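Local structure of DNA polymerase sliding clamp 2 (Thermococcus kodakarensis, 3LX2) at residues 139-144 and 218-223; 149-154 and 173-178; 203-208 and 226-231. The protein forms a ring-shaped homotrimer that encircles DNA and probably tethers DNA polymerase and other processing proteins to it during replication. One frame throughout, in Å; residues are numbered along the deposited sequence.

Interaction 1. Residues 139-144 and 218-223; sequences GALKRA and VIIRFG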
ATOM      1  N   GLY A 139      -9.002 -19.221   3.797  1.00 48.30           N
ATOM      2  CA  GLY A 139      -8.256 -18.926   2.563  1.00 48.83           C
ATOM      3  C   GLY A 139      -8.868 -19.610   1.361  1.00 49.60           C
ATOM      4  O   GLY A 139      -8.906 -19.054   0.274  1.00 49.19           O
ATOM      5  N   ALA A 140      -9.382 -20.815   1.576  1.00 50.84           N
ATOM      6  CA  ALA A 140     -10.061 -21.560   0.524  1.00 51.24           C
ATOM      7  C   ALA A 140     -11.343 -20.835   0.123  1.00 52.07           C
ATOM      8  O   ALA A 140     -11.505 -20.484  -1.061  1.00 53.20           O
ATOM      9  CB  ALA A 140     -10.355 -23.005   0.966  1.00 51.22           C
ATOM     10  N   LEU A 141     -12.249 -20.601   1.077  1.00 51.32           N
ATOM     11  CA  LEU A 141     -13.423 -19.783   0.794  1.00 50.52           C
ATOM     12  C   LEU A 141     -13.033 -18.484   0.143  1.00 50.08           C
ATOM     13  O   LEU A 141     -13.598 -18.132  -0.869  1.00 49.83           O
ATOM     14  CB  LEU A 141     -14.232 -19.464   2.023  1.00 49.93           C
ATOM     15  CG  LEU A 141     -15.085 -20.613   2.534  1.00 53.80           C
ATOM     16  CD1 LEU A 141     -16.220 -20.059   3.379  1.00 55.64           C
ATOM     17  CD2 LEU A 141     -15.635 -21.482   1.397  1.00 52.34           C
ATOM     18  N   LYS A 142     -12.076 -17.764   0.708  1.00 49.86           N
ATOM     19  CA  LYS A 142     -11.801 -16.423   0.173  1.00 50.29           C
ATOM     20  C   LYS A 142     -11.362 -16.557  -1.268  1.00 50.85           C
ATOM     21  O   LYS A 142     -11.528 -15.648  -2.043  1.00 50.68           O
ATOM     22  CB  LYS A 142     -10.723 -15.697   0.952  1.00 49.67           C
ATOM     23  CG  LYS A 142     -11.239 -15.126   2.261  1.00 50.24           C
ATOM     24  CD  LYS A 142     -10.278 -14.122   2.867  1.00 49.91           C
ATOM     25  CE  LYS A 142      -9.244 -14.755   3.736  1.00 48.45           C
ATOM     26  NZ  LYS A 142      -8.491 -13.723   4.526  1.00 48.93           N
ATOM     27  N   ARG A 143     -10.822 -17.716  -1.615  1.00 51.36           N
ATOM     28  CA  ARG A 143     -10.402 -17.963  -2.967  1.00 51.80           C
ATOM     29  C   ARG A 143     -11.687 -18.052  -3.754  1.00 51.08           C
ATOM     30  O   ARG A 143     -11.963 -17.208  -4.598  1.00 52.19           O
ATOM     31  CB  ARG A 143      -9.572 -19.273  -3.059  1.00 52.58           C
ATOM     32  CG  ARG A 143      -9.768 -20.170  -4.346  1.00 54.11           C
ATOM     33  CD  ARG A 143      -9.350 -19.551  -5.734  1.00 58.53           C
ATOM     34  NE  ARG A 143      -8.036 -18.862  -5.749  1.00 64.86           N
ATOM     35  CZ  ARG A 143      -6.873 -19.379  -6.166  1.00 67.58           C
ATOM     36  NH1 ARG A 143      -6.772 -20.635  -6.630  1.00 69.30           N
ATOM     37  NH2 ARG A 143      -5.786 -18.623  -6.120  1.00 69.55           N
ATOM     38  N   ALA A 144     -12.468 -19.082  -3.462  1.00 49.66           N
ATOM     39  CA  ALA A 144     -13.709 -19.336  -4.136  1.00 48.29           C
ATOM     40  C   ALA A 144     -14.472 -18.029  -4.350  1.00 48.19           C
ATOM     41  O   ALA A 144     -14.798 -17.635  -5.490  1.00 49.15           O
ATOM     42  CB  ALA A 144     -14.523 -20.265  -3.333  1.00 47.87           C
ATOM     43  N   VAL A 218     -13.543 -22.241   9.294  1.00 49.18           N
ATOM     44  CA  VAL A 218     -14.849 -21.699   9.110  1.00 47.75           C
ATOM     45  C   VAL A 218     -15.776 -22.862   8.914  1.00 48.24           C
ATOM     46  O   VAL A 218     -15.528 -23.718   8.090  1.00 48.16           O
ATOM     47  CB  VAL A 218     -14.967 -20.878   7.805  1.00 47.84           C
ATOM     48  CG1 VAL A 218     -16.450 -20.399   7.586  1.00 43.21           C
ATOM     49  CG2 VAL A 218     -13.924 -19.731   7.753  1.00 47.46           C
ATOM     50  N   ILE A 219     -16.887 -22.825   9.630  1.00 48.71           N
ATOM     51  CA  ILE A 219     -17.946 -23.808   9.538  1.00 49.27           C
ATOM     52  C   ILE A 219     -19.035 -23.309   8.577  1.00 49.94           C
ATOM     53  O   ILE A 219     -19.468 -22.176   8.662  1.00 48.05           O
ATOM     54  CB  ILE A 219     -18.542 -24.049  10.964  1.00 49.11           C
ATOM     55  CG1 ILE A 219     -17.464 -24.687  11.865  1.00 49.59           C
ATOM     56  CG2 ILE A 219     -19.899 -24.810  10.904  1.00 46.32           C
ATOM     57  CD1 ILE A 219     -17.899 -24.987  13.330  1.00 49.04           C
ATOM     58  N   ILE A 220     -19.484 -24.195   7.694  1.00 51.83           N
ATOM     59  CA  ILE A 220     -20.477 -23.877   6.669  1.00 54.49           C
ATOM     60  C   ILE A 220     -21.655 -24.819   6.774  1.00 55.63           C
ATOM     61  O   ILE A 220     -21.452 -25.984   7.020  1.00 56.06           O
ATOM     62  CB  ILE A 220     -19.889 -24.070   5.291  1.00 54.52           C
ATOM     63  CG1 ILE A 220     -18.806 -23.052   5.023  1.00 55.18           C
ATOM     64  CG2 ILE A 220     -20.970 -23.930   4.218  1.00 57.22           C
ATOM     65  CD1 ILE A 220     -17.949 -23.474   3.844  1.00 58.97           C
ATOM     66  N   ARG A 221     -22.881 -24.325   6.598  1.00 57.82           N
ATOM     67  CA  ARG A 221     -24.083 -25.194   6.524  1.00 60.05           C
ATOM     68  C   ARG A 221     -25.022 -24.614   5.484  1.00 61.05           C
ATOM     69  O   ARG A 221     -25.131 -23.380   5.410  1.00 61.69           O
ATOM     70  CB  ARG A 221     -24.791 -25.279   7.876  1.00 60.17           C
ATOM     71  CG  ARG A 221     -24.031 -26.022   8.980  1.00 63.35           C
ATOM     72  CD  ARG A 221     -24.839 -26.075  10.299  1.00 68.69           C
ATOM     73  NE  ARG A 221     -24.438 -27.196  11.169  1.00 75.36           N
ATOM     74  CZ  ARG A 221     -23.730 -27.091  12.306  1.00 78.12           C
ATOM     75  NH1 ARG A 221     -23.320 -25.893  12.762  1.00 77.09           N
ATOM     76  NH2 ARG A 221     -23.441 -28.195  13.004  1.00 77.17           N
ATOM     77  N   PHE A 222     -25.649 -25.459   4.646  1.00 62.28           N
ATOM     78  CA  PHE A 222     -26.623 -24.959   3.617  1.00 63.23           C
ATOM     79  C   PHE A 222     -27.685 -25.944   3.095  1.00 64.67           C
ATOM     80  O   PHE A 222     -27.840 -27.030   3.641  1.00 65.17           O
ATOM     81  CB  PHE A 222     -25.941 -24.186   2.475  1.00 63.02           C
ATOM     82  CG  PHE A 222     -24.959 -24.983   1.690  1.00 61.41           C
ATOM     83  CD1 PHE A 222     -23.670 -25.170   2.158  1.00 61.73           C
ATOM     84  CD2 PHE A 222     -25.311 -25.521   0.458  1.00 61.11           C
ATOM     85  CE1 PHE A 222     -22.723 -25.912   1.415  1.00 61.80           C
ATOM     86  CE2 PHE A 222     -24.380 -26.265  -0.293  1.00 60.74           C
ATOM     87  CZ  PHE A 222     -23.088 -26.458   0.190  1.00 61.61           C
ATOM     88  N   GLY A 223     -28.444 -25.544   2.071  1.00 66.20           N
ATOM     89  CA  GLY A 223     -29.410 -26.425   1.411  1.00 67.98           C
ATOM     90  C   GLY A 223     -29.979 -25.707   0.206  1.00 70.32           C
ATOM     91  O   GLY A 223     -29.413 -24.680  -0.230  1.00 70.61           O
TER

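Interaction 2. Residues 149-154 and 173-178; sequences KLVSDS and SEVRTV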
ATOM      1  N   LYS A 149     -16.639 -13.429  -7.757  1.00 46.91           N
ATOM      2  CA  LYS A 149     -16.810 -12.005  -8.012  1.00 47.61           C
ATOM      3  C   LYS A 149     -16.427 -11.583  -9.425  1.00 48.16           C
ATOM      4  O   LYS A 149     -17.057 -10.691  -9.982  1.00 50.02           O
ATOM      5  CB  LYS A 149     -16.058 -11.116  -6.991  1.00 47.81           C
ATOM      6  CG  LYS A 149     -16.093  -9.613  -7.334  1.00 47.03           C
ATOM      7  CD  LYS A 149     -16.311  -8.667  -6.144  1.00 47.91           C
ATOM      8  CE  LYS A 149     -14.988  -8.446  -5.372  1.00 49.12           C
ATOM      9  NZ  LYS A 149     -14.822  -7.034  -5.004  1.00 45.85           N
ATOM     10  N   LEU A 150     -15.385 -12.174  -9.986  1.00 47.27           N
ATOM     11  CA  LEU A 150     -14.962 -11.826 -11.317  1.00 46.84           C
ATOM     12  C   LEU A 150     -16.014 -12.181 -12.350  1.00 47.14           C
ATOM     13  O   LEU A 150     -16.095 -11.583 -13.408  1.00 47.29           O
ATOM     14  CB  LEU A 150     -13.690 -12.566 -11.641  1.00 46.96           C
ATOM     15  CG  LEU A 150     -12.403 -11.772 -11.807  1.00 47.29           C
ATOM     16  CD1 LEU A 150     -12.327 -10.472 -11.004  1.00 45.30           C
ATOM     17  CD2 LEU A 150     -11.226 -12.678 -11.485  1.00 47.47           C
ATOM     18  N   VAL A 151     -16.834 -13.155 -12.026  1.00 47.18           N
ATOM     19  CA  VAL A 151     -17.709 -13.723 -12.982  1.00 46.75           C
ATOM     20  C   VAL A 151     -19.130 -13.261 -12.781  1.00 47.57           C
ATOM     21  O   VAL A 151     -19.858 -13.111 -13.771  1.00 48.24           O
ATOM     22  CB  VAL A 151     -17.563 -15.223 -12.924  1.00 46.87           C
ATOM     23  CG1 VAL A 151     -18.678 -15.956 -13.654  1.00 46.04           C
ATOM     24  CG2 VAL A 151     -16.211 -15.561 -13.510  1.00 45.41           C
ATOM     25  N   SER A 152     -19.512 -12.976 -11.526  1.00 47.20           N
ATOM     26  CA  SER A 152     -20.907 -12.764 -11.163  1.00 46.05           C
ATOM     27  C   SER A 152     -21.064 -12.078  -9.835  1.00 46.97           C
ATOM     28  O   SER A 152     -20.123 -11.950  -9.087  1.00 47.61           O
ATOM     29  CB  SER A 152     -21.617 -14.100 -11.095  1.00 45.97           C
ATOM     30  OG  SER A 152     -22.964 -13.944 -10.669  1.00 43.48           O
ATOM     31  N   ASP A 153     -22.280 -11.687  -9.517  1.00 47.96           N
ATOM     32  CA  ASP A 153     -22.593 -11.137  -8.212  1.00 49.62           C
ATOM     33  C   ASP A 153     -23.153 -12.245  -7.303  1.00 48.88           C
ATOM     34  O   ASP A 153     -23.394 -12.043  -6.117  1.00 48.79           O
ATOM     35  CB  ASP A 153     -23.594  -9.981  -8.368  1.00 51.18           C
ATOM     36  CG  ASP A 153     -24.791 -10.348  -9.310  1.00 56.53           C
ATOM     37  OD1 ASP A 153     -24.608 -10.501 -10.572  1.00 57.60           O
ATOM     38  OD2 ASP A 153     -25.921 -10.476  -8.773  1.00 60.78           O
ATOM     39  N   SER A 154     -23.303 -13.434  -7.864  1.00 48.46           N
ATOM     40  CA  SER A 154     -23.885 -14.554  -7.147  1.00 48.11           C
ATOM     41  C   SER A 154     -22.898 -15.675  -7.127  1.00 48.06           C
ATOM     42  O   SER A 154     -22.141 -15.820  -8.090  1.00 48.15           O
ATOM     43  CB  SER A 154     -25.115 -15.027  -7.875  1.00 47.49           C
ATOM     44  OG  SER A 154     -26.189 -14.204  -7.502  1.00 51.51           O
ATOM     45  N   SER A 173     -18.959 -16.070 -19.027  1.00 53.02           N
ATOM     46  CA  SER A 173     -17.891 -16.749 -18.278  1.00 52.84           C
ATOM     47  C   SER A 173     -18.459 -17.619 -17.155  1.00 53.90           C
ATOM     48  O   SER A 173     -19.603 -17.416 -16.693  1.00 54.21           O
ATOM     49  CB  SER A 173     -16.821 -15.757 -17.770  1.00 52.38           C
ATOM     50  OG  SER A 173     -17.341 -14.628 -17.055  1.00 52.01           O
ATOM     51  N   GLU A 174     -17.679 -18.604 -16.721  1.00 53.84           N
ATOM     52  CA  GLU A 174     -18.068 -19.380 -15.562  1.00 53.68           C
ATOM     53  C   GLU A 174     -16.850 -19.803 -14.719  1.00 53.98           C
ATOM     54  O   GLU A 174     -15.734 -19.840 -15.227  1.00 54.11           O
ATOM     55  CB  GLU A 174     -19.013 -20.531 -15.983  1.00 54.02           C
ATOM     56  CG  GLU A 174     -18.436 -21.890 -16.354  1.00 55.49           C
ATOM     57  CD  GLU A 174     -19.440 -22.705 -17.190  1.00 59.04           C
ATOM     58  OE1 GLU A 174     -19.933 -22.159 -18.200  1.00 64.88           O
ATOM     59  OE2 GLU A 174     -19.767 -23.863 -16.856  1.00 56.98           O
ATOM     60  N   VAL A 175     -17.042 -20.083 -13.428  1.00 53.73           N
ATOM     61  CA  VAL A 175     -15.912 -20.493 -12.610  1.00 53.32           C
ATOM     62  C   VAL A 175     -16.259 -21.508 -11.534  1.00 54.14           C
ATOM     63  O   VAL A 175     -17.048 -21.260 -10.637  1.00 55.51           O
ATOM     64  CB  VAL A 175     -15.081 -19.292 -12.078  1.00 52.99           C
ATOM     65  CG1 VAL A 175     -15.878 -18.426 -11.097  1.00 52.20           C
ATOM     66  CG2 VAL A 175     -13.770 -19.760 -11.496  1.00 51.05           C
ATOM     67  N   ARG A 176     -15.667 -22.675 -11.665  1.00 53.73           N
ATOM     68  CA  ARG A 176     -15.814 -23.733 -10.695  1.00 53.80           C
ATOM     69  C   ARG A 176     -14.498 -23.815  -9.833  1.00 52.76           C
ATOM     70  O   ARG A 176     -13.375 -23.910 -10.346  1.00 51.46           O
ATOM     71  CB  ARG A 176     -16.111 -25.017 -11.471  1.00 53.65           C
ATOM     72  CG  ARG A 176     -16.645 -26.177 -10.712  1.00 56.64           C
ATOM     73  CD  ARG A 176     -17.086 -27.316 -11.667  1.00 60.39           C
ATOM     74  NE  ARG A 176     -18.530 -27.227 -11.974  1.00 67.64           N
ATOM     75  CZ  ARG A 176     -19.433 -28.197 -11.755  1.00 68.02           C
ATOM     76  NH1 ARG A 176     -19.029 -29.362 -11.248  1.00 69.03           N
ATOM     77  NH2 ARG A 176     -20.731 -28.018 -12.060  1.00 65.17           N
ATOM     78  N   THR A 177     -14.657 -23.688  -8.530  1.00 52.26           N
ATOM     79  CA  THR A 177     -13.637 -24.125  -7.586  1.00 52.65           C
ATOM     80  C   THR A 177     -14.198 -25.361  -6.907  1.00 53.22           C
ATOM     81  O   THR A 177     -15.329 -25.316  -6.377  1.00 52.09           O
ATOM     82  CB  THR A 177     -13.395 -23.105  -6.500  1.00 52.02           C
ATOM     83  OG1 THR A 177     -12.701 -21.973  -7.029  1.00 51.25           O
ATOM     84  CG2 THR A 177     -12.565 -23.730  -5.429  1.00 53.22           C
ATOM     85  N   VAL A 178     -13.431 -26.460  -6.904  1.00 54.14           N
ATOM     86  CA  VAL A 178     -13.929 -27.708  -6.298  1.00 54.79           C
ATOM     87  C   VAL A 178     -13.004 -28.401  -5.284  1.00 55.10           C
ATOM     88  O   VAL A 178     -11.851 -28.723  -5.591  1.00 56.29           O
ATOM     89  CB  VAL A 178     -14.469 -28.672  -7.374  1.00 54.87           C
ATOM     90  CG1 VAL A 178     -13.485 -28.814  -8.523  1.00 57.00           C
ATOM     91  CG2 VAL A 178     -14.813 -30.026  -6.778  1.00 55.62           C
TER
HETATM   92  O   HOH W   1     -15.597 -12.758 -16.130  1.00 47.31           O

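Interaction 3. Residues 203-208 and 226-231; sequences AYLEDI and IPLLLK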
ATOM      1  N   ALA A 203     -20.900 -10.333  -2.605  1.00 43.19           N
ATOM      2  CA  ALA A 203     -20.448  -9.127  -1.929  1.00 43.26           C
ATOM      3  C   ALA A 203     -20.562  -9.410  -0.470  1.00 43.25           C
ATOM      4  O   ALA A 203     -19.622  -9.224   0.303  1.00 44.30           O
ATOM      5  CB  ALA A 203     -21.346  -7.960  -2.291  1.00 43.76           C
ATOM      6  N   TYR A 204     -21.731  -9.874  -0.084  1.00 42.98           N
ATOM      7  CA  TYR A 204     -21.971 -10.266   1.301  1.00 43.87           C
ATOM      8  C   TYR A 204     -20.886 -11.221   1.926  1.00 43.31           C
ATOM      9  O   TYR A 204     -20.327 -10.915   2.987  1.00 42.07           O
ATOM     10  CB  TYR A 204     -23.427 -10.754   1.453  1.00 44.76           C
ATOM     11  CG  TYR A 204     -24.482  -9.652   1.166  1.00 49.50           C
ATOM     12  CD1 TYR A 204     -24.879  -8.759   2.168  1.00 52.72           C
ATOM     13  CD2 TYR A 204     -25.067  -9.500  -0.102  1.00 52.86           C
ATOM     14  CE1 TYR A 204     -25.831  -7.741   1.920  1.00 55.85           C
ATOM     15  CE2 TYR A 204     -26.022  -8.466  -0.370  1.00 53.58           C
ATOM     16  CZ  TYR A 204     -26.398  -7.601   0.649  1.00 57.74           C
ATOM     17  OH  TYR A 204     -27.336  -6.588   0.441  1.00 59.02           O
ATOM     18  N   LEU A 205     -20.528 -12.306   1.234  1.00 42.88           N
ATOM     19  CA  LEU A 205     -19.600 -13.312   1.768  1.00 42.81           C
ATOM     20  C   LEU A 205     -18.168 -12.797   1.929  1.00 44.22           C
ATOM     21  O   LEU A 205     -17.438 -13.123   2.906  1.00 44.61           O
ATOM     22  CB  LEU A 205     -19.615 -14.577   0.899  1.00 42.19           C
ATOM     23  CG  LEU A 205     -20.962 -15.268   0.546  1.00 41.52           C
ATOM     24  CD1 LEU A 205     -20.732 -16.657   0.116  1.00 38.02           C
ATOM     25  CD2 LEU A 205     -21.977 -15.298   1.670  1.00 41.68           C
ATOM     26  N   GLU A 206     -17.762 -11.993   0.957  1.00 45.45           N
ATOM     27  CA  GLU A 206     -16.441 -11.439   0.881  1.00 45.32           C
ATOM     28  C   GLU A 206     -16.226 -10.474   2.052  1.00 44.78           C
ATOM     29  O   GLU A 206     -15.122 -10.361   2.572  1.00 44.69           O
ATOM     30  CB  GLU A 206     -16.286 -10.730  -0.470  1.00 45.57           C
ATOM     31  CG  GLU A 206     -15.245  -9.593  -0.496  1.00 49.84           C
ATOM     32  CD  GLU A 206     -14.945  -9.084  -1.918  1.00 55.27           C
ATOM     33  OE1 GLU A 206     -15.859  -8.438  -2.536  1.00 54.00           O
ATOM     34  OE2 GLU A 206     -13.790  -9.356  -2.384  1.00 56.13           O
ATOM     35  N   ASP A 207     -17.265  -9.749   2.420  1.00 44.22           N
ATOM     36  CA  ASP A 207     -17.199  -8.857   3.576  1.00 44.92           C
ATOM     37  C   ASP A 207     -17.186  -9.617   4.912  1.00 45.55           C
ATOM     38  O   ASP A 207     -16.559  -9.175   5.879  1.00 46.56           O
ATOM     39  CB  ASP A 207     -18.344  -7.836   3.564  1.00 43.95           C
ATOM     40  CG  ASP A 207     -18.070  -6.632   2.658  1.00 43.66           C
ATOM     41  OD1 ASP A 207     -16.904  -6.375   2.279  1.00 43.16           O
ATOM     42  OD2 ASP A 207     -19.037  -5.904   2.349  1.00 48.23           O
ATOM     43  N   ILE A 208     -17.836 -10.771   4.950  1.00 45.54           N
ATOM     44  CA  ILE A 208     -17.832 -11.621   6.129  1.00 46.09           C
ATOM     45  C   ILE A 208     -16.423 -12.195   6.364  1.00 46.92           C
ATOM     46  O   ILE A 208     -15.951 -12.149   7.477  1.00 47.97           O
ATOM     47  CB  ILE A 208     -18.889 -12.767   6.008  1.00 45.41           C
ATOM     48  CG1 ILE A 208     -20.312 -12.197   5.957  1.00 47.08           C
ATOM     49  CG2 ILE A 208     -18.698 -13.855   7.108  1.00 44.47           C
ATOM     50  CD1 ILE A 208     -21.456 -13.239   5.773  1.00 44.73           C
ATOM     51  N   ILE A 226     -32.181 -21.930   0.896  1.00 68.77           N
ATOM     52  CA  ILE A 226     -32.269 -21.738   2.363  1.00 66.65           C
ATOM     53  C   ILE A 226     -31.039 -20.943   2.915  1.00 64.60           C
ATOM     54  O   ILE A 226     -29.952 -20.995   2.322  1.00 64.78           O
ATOM     55  CB  ILE A 226     -32.585 -23.110   3.053  1.00 67.00           C
ATOM     56  CG1 ILE A 226     -34.108 -23.246   3.213  1.00 67.75           C
ATOM     57  CG2 ILE A 226     -31.875 -23.316   4.393  1.00 65.72           C
ATOM     58  CD1 ILE A 226     -34.912 -23.531   1.904  1.00 65.67           C
ATOM     59  N   PRO A 227     -31.221 -20.147   3.992  1.00 62.20           N
ATOM     60  CA  PRO A 227     -30.104 -19.290   4.432  1.00 59.86           C
ATOM     61  C   PRO A 227     -28.778 -20.049   4.562  1.00 57.82           C
ATOM     62  O   PRO A 227     -28.782 -21.212   4.953  1.00 57.74           O
ATOM     63  CB  PRO A 227     -30.570 -18.784   5.785  1.00 60.14           C
ATOM     64  CG  PRO A 227     -32.072 -18.851   5.748  1.00 60.13           C
ATOM     65  CD  PRO A 227     -32.492 -19.790   4.656  1.00 62.06           C
ATOM     66  N   LEU A 228     -27.661 -19.434   4.177  1.00 55.01           N
ATOM     67  CA  LEU A 228     -26.335 -20.056   4.392  1.00 52.31           C
ATOM     68  C   LEU A 228     -25.809 -19.705   5.788  1.00 50.55           C
ATOM     69  O   LEU A 228     -25.909 -18.558   6.197  1.00 49.32           O
ATOM     70  CB  LEU A 228     -25.333 -19.540   3.359  1.00 51.93           C
ATOM     71  CG  LEU A 228     -23.816 -19.677   3.636  1.00 52.64           C
ATOM     72  CD1 LEU A 228     -23.331 -21.104   3.383  1.00 49.78           C
ATOM     73  CD2 LEU A 228     -22.980 -18.694   2.785  1.00 50.61           C
ATOM     74  N   LEU A 229     -25.213 -20.673   6.490  1.00 49.66           N
ATOM     75  CA  LEU A 229     -24.457 -20.366   7.744  1.00 48.45           C
ATOM     76  C   LEU A 229     -22.947 -20.330   7.522  1.00 47.57           C
ATOM     77  O   LEU A 229     -22.389 -21.218   6.897  1.00 47.55           O
ATOM     78  CB  LEU A 229     -24.786 -21.308   8.904  1.00 47.04           C
ATOM     79  CG  LEU A 229     -23.862 -21.169  10.154  1.00 49.37           C
ATOM     80  CD1 LEU A 229     -24.082 -19.839  10.957  1.00 50.26           C
ATOM     81  CD2 LEU A 229     -23.865 -22.402  11.123  1.00 42.96           C
ATOM     82  N   LEU A 230     -22.306 -19.274   7.995  1.00 46.74           N
ATOM     83  CA  LEU A 230     -20.861 -19.254   8.125  1.00 46.59           C
ATOM     84  C   LEU A 230     -20.608 -18.839   9.577  1.00 46.41           C
ATOM     85  O   LEU A 230     -21.067 -17.767  10.044  1.00 44.02           O
ATOM     86  CB  LEU A 230     -20.199 -18.235   7.206  1.00 46.95           C
ATOM     87  CG  LEU A 230     -20.358 -18.187   5.690  1.00 47.14           C
ATOM     88  CD1 LEU A 230     -19.378 -17.194   5.159  1.00 42.66           C
ATOM     89  CD2 LEU A 230     -20.078 -19.535   5.063  1.00 51.05           C
ATOM     90  N   LYS A 231     -19.889 -19.717  10.262  1.00 46.73           N
ATOM     91  CA  LYS A 231     -19.637 -19.598  11.676  1.00 48.89           C
ATOM     92  C   LYS A 231     -18.131 -19.680  11.944  1.00 49.34           C
ATOM     93  O   LYS A 231     -17.428 -20.565  11.406  1.00 48.18           O
ATOM     94  CB  LYS A 231     -20.376 -20.710  12.406  1.00 49.02           C
ATOM     95  CG  LYS A 231     -20.044 -20.891  13.908  1.00 52.28           C
ATOM     96  CD  LYS A 231     -21.054 -21.908  14.454  1.00 56.29           C
ATOM     97  CE  LYS A 231     -20.782 -22.260  15.894  1.00 58.25           C
ATOM     98  NZ  LYS A 231     -22.014 -22.815  16.529  1.00 56.97           N
TER

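Interaction 1. Residues 139-144 and 218-223
L141 of helix 138-151 meets I220 and V218 of strand 217-222. The contact lies in the C-terminal half of the clamp subunit. Here a helix packs on the inner face of the curved antiparallel sheet, as in other sliding clamps of this family. L141 is the only residue of 139-144 that touches the strand segment. It leaves the helix heading for the strand. I220 and V218 point back at the helix.

L141 and I220 meet tip to tip. The CD1 methyl of I220 faces the fork of the leucine. It lies 3.9 Å from L141 CD1 and 3.9 Å from L141 CD2. The isoleucine can reach this far because its CG1 branch is extended: CD1 is anti to CA, with chi2 at 164°. V218 adds a looser touch, with its CG1 4.2 Å from L141 CD1. Thus L141 CD1 is shared by two strand residues, whereas L141 CD2 meets I220 alone of the pair. The backbones stay well apart. The closest CA atoms, those of L141 and V218, are 8.7 Å from each other, and side chains fill the distance.

V136 of the neighbouring strand 132-137 touches all three residues and continues the apolar layer. F166 also packs on L141. On another side of the helix, R143 forms a salt bridge with D87 of the second subunit, so the same helix serves both the core and the trimer interface.

All three touching residues are buried. They meet through methyl groups, and no hydrogen bond links the two segments. Between them van der Waals packing and the exclusion of water act. The polar links of the helix, such as K142 NZ to L212 O, run to other parts.

Interaction 2. Residues 149-154 and 173-178
V151 packs against S173 and V175 where the end of helix 138-151 comes up to an outermost strand of the subunit. Just beyond the helix, S152 and S154 form an ST turn. Strand 174-179 pairs antiparallel with a strand of the second subunit, so the sheet runs on across the trimer interface, as in other clamps of the PCNA family.

The tight part is built on V151. Its two methyls divide the work. CG1 lies anti to the backbone N (chi1 166°) and rests 3.5 Å from the carbonyl O of S173. It also touches E174 at CA. CG2 turns to the next inward residue of the strand and lies 3.8 Å from V175 CG1. The two valines cross at a slant. V151 CG2 is also 3.8 Å from S173 OG. V175 itself packs on W110 of the second subunit, so this small apolar cluster spans the interface.

The loose side is polar. Water 1 bridges the segments: it donates to L150 O at 3.0 Å and is 2.7 Å from S173 OG. No direct hydrogen bond joins the two segments, so water 1 supplies a polar bridge between them. E174 leaves its strand on the face away from the helix. Farther along the chain, D153 forms a salt bridge with R247.

The ST turn is closed by a nearly straight bond: the backbone N of S154 donates to S152 OG over 2.9 Å, with an angle of 164° at the hydrogen.

Interaction 3. Residues 203-208 and 226-231
L205 and L228 are brought together by different first torsions. In L205, CG is anti to the carbonyl carbon, with chi1 at -52°. In L228, CG is anti to the backbone N, with chi1 at 161°. L205 leaves the helix across the contact instead of straight at the strand, yet this rotation brings both its methyls to L228. The ends of the two leucines meet head on. L228 CD2 is set against both methyls of L205, 3.7 Å from L205 CD2 and 4.0 Å from L205 CD1.

One turn further along helix 202-209, I208 meets L230. This pair crosses at an angle. The touching group of I208 is its CG2 branch, which lies 3.9 Å from L230 CD1. Both residues point at each other from their backbones. The closest CA atoms, again of I208 and L230, are 8.5 Å apart.

The pattern is regular. L205 and I208 are three apart on the helix. L228 and L230 are two apart on strand 228-234 and face the same side of it. Each helix residue takes one strand residue. This is helix-on-sheet packing in the C-terminal half of the clamp subunit. I244 of strand 238-244 touches L205, I208 and L228, and F157 packs on L205 and L228. On the face of the helix turned from the sheet, D207 forms a salt bridge with R210.

The contact between the segments is made by methyls alone, and its four residues are buried. Apolar burial and fit thus join this helix to the strand, while D207 and E206 pair their charges away from it.

In the fold
All three interactions lie in the C-terminal half of the subunit. Interactions 1 and 3 have centres about 8 Å apart and share one sheet. Their strands, 217-222 and 228-234, are neighbours, joined by probable backbone hydrogen bonds such as R221 O to L229 N at 2.9 Å. Interactions 1 and 2 both use helix 138-151, with centres about 14 Å apart. Both also touch the second subunit, whereas interaction 3 does not. Interactions 2 and 3 have centres about 16 Å apart. A salt bridge from K149 NZ to E206 OE1, 3.0 Å long, ties their two helices together. As in other clamps of this family, these helices probably line the central hole through which DNA passes.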